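Long-range contact in short chain dehydrogenase (A0QTM2 homolog) (Mycobacterium thermoresistibile, PDB 3SC4), which probably catalyses an NAD(P)-dependent oxidation or reduction, as other short-chain dehydrogenases do: residues D73-A85 and G122-C135. Residues are numbered along the deposited sequence; the frame is centred on the assembly and turned at random. Where two conformers were deposited one is given.
Sequences DIRDGDAVAAAVA and GIQVRGTYAVSQSC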
loop_
_atom_site.group_PDB
_atom_site.type_symbol
_atom_site.label_atom_id
_atom_site.label_comp_id
_atom_site.label_asym_id
_atom_site.label_seq_id
_atom_site.Cartn_x
_atom_site.Cartn_y
_atom_site.Cartn_z
ATOM N N ASP B 73 -18.926 9.295 -5.978
ATOM C CA ASP B 73 -17.953 8.229 -6.194
ATOM C C ASP B 73 -16.624 8.591 -5.510
ATOM O O ASP B 73 -15.915 9.517 -5.933
ATOM C CB ASP B 73 -17.763 8.008 -7.711
ATOM C CG ASP B 73 -16.972 6.743 -8.031
ATOM O OD1 ASP B 73 -16.369 6.172 -7.099
ATOM O OD2 ASP B 73 -16.945 6.329 -9.211
ATOM N N ILE B 74 -16.287 7.850 -4.467
ATOM C CA ILE B 74 -15.020 8.045 -3.736
ATOM C C ILE B 74 -13.774 7.928 -4.633
ATOM O O ILE B 74 -12.693 8.330 -4.236
ATOM C CB ILE B 74 -14.890 6.986 -2.633
ATOM C CG1 ILE B 74 -13.688 7.222 -1.731
ATOM C CG2 ILE B 74 -14.774 5.572 -3.264
ATOM C CD1 ILE B 74 -13.681 6.263 -0.508
ATOM N N ARG B 75 -13.932 7.326 -5.812
ATOM C CA ARG B 75 -12.833 7.201 -6.758
ATOM C C ARG B 75 -12.689 8.446 -7.612
ATOM O O ARG B 75 -11.709 8.582 -8.326
ATOM C CB ARG B 75 -13.008 5.965 -7.642
ATOM C CG ARG B 75 -12.528 4.674 -6.983
ATOM C CD ARG B 75 -13.027 3.459 -7.745
ATOM N NE ARG B 75 -14.451 3.551 -8.062
ATOM C CZ ARG B 75 -15.038 2.849 -9.023
ATOM N NH1 ARG B 75 -14.323 2.008 -9.762
ATOM N NH2 ARG B 75 -16.331 2.986 -9.258
ATOM N N ASP B 76 -13.658 9.362 -7.526
ATOM C CA ASP B 76 -13.602 10.634 -8.251
ATOM C C ASP B 76 -13.270 11.703 -7.225
ATOM O O ASP B 76 -14.052 11.968 -6.311
ATOM C CB ASP B 76 -14.940 10.888 -8.957
ATOM C CG ASP B 76 -15.027 12.244 -9.646
ATOM O OD1 ASP B 76 -14.124 13.085 -9.507
ATOM O OD2 ASP B 76 -16.052 12.476 -10.325
ATOM N N GLY B 77 -12.097 12.297 -7.378
ATOM C CA GLY B 77 -11.555 13.222 -6.397
ATOM C C GLY B 77 -12.360 14.497 -6.273
ATOM O O GLY B 77 -12.461 15.079 -5.189
ATOM N N ASP B 78 -12.934 14.933 -7.388
ATOM C CA ASP B 78 -13.798 16.108 -7.383
ATOM C C ASP B 78 -15.077 15.814 -6.614
ATOM O O ASP B 78 -15.510 16.641 -5.820
ATOM C CB ASP B 78 -14.080 16.583 -8.816
ATOM C CG ASP B 78 -12.807 17.091 -9.532
ATOM O OD1 ASP B 78 -11.924 17.652 -8.860
ATOM O OD2 ASP B 78 -12.685 16.936 -10.766
ATOM N N ALA B 79 -15.647 14.621 -6.813
ATOM C CA ALA B 79 -16.869 14.239 -6.100
ATOM C C ALA B 79 -16.604 14.197 -4.608
ATOM O O ALA B 79 -17.460 14.615 -3.814
ATOM C CB ALA B 79 -17.452 12.889 -6.601
ATOM N N VAL B 80 -15.407 13.739 -4.230
ATOM C CA VAL B 80 -15.025 13.723 -2.831
ATOM C C VAL B 80 -14.959 15.142 -2.293
ATOM O O VAL B 80 -15.543 15.440 -1.229
ATOM C CB VAL B 80 -13.689 12.965 -2.596
ATOM C CG1 VAL B 80 -13.178 13.193 -1.171
ATOM C CG2 VAL B 80 -13.894 11.490 -2.845
ATOM N N ALA B 81 -14.281 16.025 -3.024
ATOM C CA ALA B 81 -14.174 17.437 -2.615
ATOM C C ALA B 81 -15.562 18.047 -2.481
ATOM O O ALA B 81 -15.837 18.761 -1.513
ATOM C CB ALA B 81 -13.338 18.250 -3.610
ATOM N N ALA B 82 -16.433 17.765 -3.447
ATOM C CA ALA B 82 -17.792 18.312 -3.425
ATOM C C ALA B 82 -18.580 17.772 -2.237
ATOM O O ALA B 82 -19.309 18.526 -1.596
ATOM C CB ALA B 82 -18.530 18.042 -4.740
ATOM N N ALA B 83 -18.396 16.497 -1.893
ATOM C CA ALA B 83 -19.109 15.958 -0.729
ATOM C C ALA B 83 -18.625 16.599 0.584
ATOM O O ALA B 83 -19.420 16.891 1.481
ATOM C CB ALA B 83 -18.998 14.484 -0.679
ATOM N N VAL B 84 -17.330 16.852 0.695
ATOM C CA VAL B 84 -16.807 17.478 1.918
ATOM C C VAL B 84 -17.270 18.948 2.058
ATOM O O VAL B 84 -17.774 19.355 3.122
ATOM C CB VAL B 84 -15.270 17.337 1.994
ATOM C CG1 VAL B 84 -14.675 18.325 2.995
ATOM C CG2 VAL B 84 -14.923 15.893 2.332
ATOM N N ALA B 85 -17.126 19.713 0.973
ATOM C CA ALA B 85 -17.656 21.090 0.881
ATOM C C ALA B 85 -19.140 21.156 1.220
ATOM O O ALA B 85 -19.595 22.120 1.834
ATOM C CB ALA B 85 -17.421 21.676 -0.511
ATOM N N GLY B 122 -8.439 1.670 -5.609
ATOM C CA GLY B 122 -9.136 2.943 -5.799
ATOM C C GLY B 122 -9.954 3.350 -4.601
ATOM O O GLY B 122 -9.813 4.453 -4.081
ATOM N N ILE B 123 -10.809 2.451 -4.151
ATOM C CA ILE B 123 -11.718 2.793 -3.093
ATOM C C ILE B 123 -10.993 2.875 -1.746
ATOM O O ILE B 123 -11.282 3.752 -0.944
ATOM C CB ILE B 123 -12.871 1.786 -3.011
ATOM C CG1 ILE B 123 -13.763 1.923 -4.256
ATOM C CG2 ILE B 123 -13.672 2.045 -1.792
ATOM C CD1 ILE B 123 -14.863 0.852 -4.387
ATOM N N GLN B 124 -10.048 1.988 -1.501
ATOM C CA GLN B 124 -9.483 1.855 -0.157
ATOM C C GLN B 124 -8.194 2.643 0.096
ATOM O O GLN B 124 -8.064 3.305 1.136
ATOM C CB GLN B 124 -9.298 0.366 0.208
ATOM C CG GLN B 124 -10.619 -0.272 0.595
ATOM C CD GLN B 124 -10.695 -1.797 0.481
ATOM O OE1 GLN B 124 -11.382 -2.443 1.293
ATOM N NE2 GLN B 124 -10.049 -2.368 -0.537
ATOM N N VAL B 125 -7.236 2.553 -0.815
ATOM C CA VAL B 125 -5.952 3.207 -0.609
ATOM C C VAL B 125 -6.085 4.625 -1.097
ATOM O O VAL B 125 -5.934 5.553 -0.337
ATOM C CB VAL B 125 -4.834 2.522 -1.355
ATOM C CG1 VAL B 125 -3.520 3.185 -1.025
ATOM C CG2 VAL B 125 -4.822 1.015 -1.021
ATOM N N ARG B 126 -6.430 4.783 -2.359
ATOM C CA ARG B 126 -6.640 6.100 -2.925
ATOM C C ARG B 126 -7.811 6.807 -2.233
ATOM O O ARG B 126 -7.712 7.975 -1.863
ATOM C CB ARG B 126 -6.877 5.982 -4.419
ATOM C CG ARG B 126 -6.853 7.317 -5.137
ATOM C CD ARG B 126 -6.984 7.141 -6.638
ATOM N NE ARG B 126 -7.006 8.400 -7.391
ATOM C CZ ARG B 126 -8.105 9.063 -7.749
ATOM N NH1 ARG B 126 -9.302 8.637 -7.368
ATOM N NH2 ARG B 126 -8.012 10.184 -8.481
ATOM N N GLY B 127 -8.908 6.088 -2.040
ATOM C CA GLY B 127 -10.078 6.654 -1.396
ATOM C C GLY B 127 -9.827 7.146 0.020
ATOM O O GLY B 127 -10.261 8.254 0.392
ATOM N N THR B 128 -9.131 6.348 0.825
ATOM C CA THR B 128 -8.835 6.773 2.196
ATOM C C THR B 128 -7.968 8.024 2.180
ATOM O O THR B 128 -8.148 8.917 3.022
ATOM C CB THR B 128 -8.172 5.655 3.002
ATOM O OG1 THR B 128 -9.110 4.573 3.141
ATOM C CG2 THR B 128 -7.718 6.149 4.388
ATOM N N TYR B 129 -7.049 8.087 1.214
ATOM C CA TYR B 129 -6.182 9.237 1.047
ATOM C C TYR B 129 -7.023 10.482 0.675
ATOM O O TYR B 129 -6.960 11.508 1.350
ATOM C CB TYR B 129 -5.129 8.935 -0.024
ATOM C CG TYR B 129 -4.097 10.027 -0.218
ATOM C CD1 TYR B 129 -2.962 10.078 0.573
ATOM C CD2 TYR B 129 -4.250 10.999 -1.191
ATOM C CE1 TYR B 129 -2.015 11.061 0.393
ATOM C CE2 TYR B 129 -3.306 12.008 -1.358
ATOM C CZ TYR B 129 -2.192 12.020 -0.559
ATOM O OH TYR B 129 -1.246 12.991 -0.692
ATOM N N ALA B 130 -7.825 10.375 -0.384
ATOM C CA ALA B 130 -8.611 11.523 -0.885
ATOM C C ALA B 130 -9.621 12.040 0.158
ATOM O O ALA B 130 -9.698 13.235 0.434
ATOM C CB ALA B 130 -9.323 11.147 -2.189
ATOM N N VAL B 131 -10.377 11.128 0.748
ATOM C CA VAL B 131 -11.335 11.503 1.777
ATOM C C VAL B 131 -10.632 12.176 2.968
ATOM O O VAL B 131 -11.087 13.234 3.422
ATOM C CB VAL B 131 -12.146 10.272 2.259
ATOM C CG1 VAL B 131 -12.797 10.521 3.612
ATOM C CG2 VAL B 131 -13.194 9.883 1.215
ATOM N N SER B 132 -9.537 11.571 3.459
ATOM C CA SER B 132 -8.830 12.102 4.614
ATOM C C SER B 132 -8.229 13.456 4.291
ATOM O O SER B 132 -8.357 14.376 5.059
ATOM C CB SER B 132 -7.732 11.148 5.119
ATOM O OG SER B 132 -8.248 9.895 5.597
ATOM N N GLN B 133 -7.593 13.583 3.134
ATOM C CA GLN B 133 -6.968 14.821 2.731
ATOM C C GLN B 133 -7.979 15.928 2.656
ATOM O O GLN B 133 -7.722 17.076 3.062
ATOM C CB GLN B 133 -6.327 14.664 1.359
ATOM C CG GLN B 133 -5.661 15.928 0.799
ATOM C CD GLN B 133 -5.219 15.717 -0.638
ATOM O OE1 GLN B 133 -6.052 15.554 -1.530
ATOM N NE2 GLN B 133 -3.908 15.690 -0.866
ATOM N N SER B 134 -9.129 15.603 2.103
ATOM C CA SER B 134 -10.118 16.631 1.873
ATOM C C SER B 134 -10.757 17.071 3.197
ATOM O O SER B 134 -11.095 18.245 3.358
ATOM C CB SER B 134 -11.148 16.149 0.861
ATOM O OG SER B 134 -12.178 17.085 0.734
ATOM N N CYS B 135 -10.890 16.141 4.146
ATOM C CA CYS B 135 -11.431 16.463 5.465
ATOM C C CYS B 135 -10.478 17.290 6.344
ATOM O O CYS B 135 -10.928 18.157 7.104
ATOM C CB CYS B 135 -11.815 15.180 6.209
ATOM S SG CYS B 135 -13.408 14.422 5.694
HETATM O O HOH W 1 -9.947 12.046 -9.608
#
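Ile74 and Val80 pack onto helix 122-135 where two neighbouring helices cover one face of the Rossmann-fold sheet, their short axes 9.5 Å apart and running the same way at 36°. Apolar contacts make up most of the seam. Ile74, in the turn after strand 66-71, lays CG1 and CD1 over Gly127, with CG1 3.7 Å from Gly127 CA; the Ile74 and Ile123 side chains cross at about a right angle, CG2 meeting Ile123 CG1 at 3.9 Å. With CG1 anti to the backbone N (chi1 169°), Val80 sets that methyl against Ala130 O and Val131 CA. Val84 CG2 lies 4.0 Å from Cys135 SG, and Ser134 OG comes within 3.3 Å of Val84 CB. Phe13 of strand 11-15 lines the sheet side of Val84, Val131 and Cys135.

Within the turn, Asp73 OD1 accepts from Arg75 N in an Asx turn. Polar contacts across the seam centre on Arg126, whose NE pairs with Asp118 of the second subunit, linking this seam to the dimer interface. A water accepts from both Arg126 NH2 and Gly77 N. Arg126 NH1 donates to Arg75 O at 2.6 Å, bent to 131° and from above the carbonyl plane.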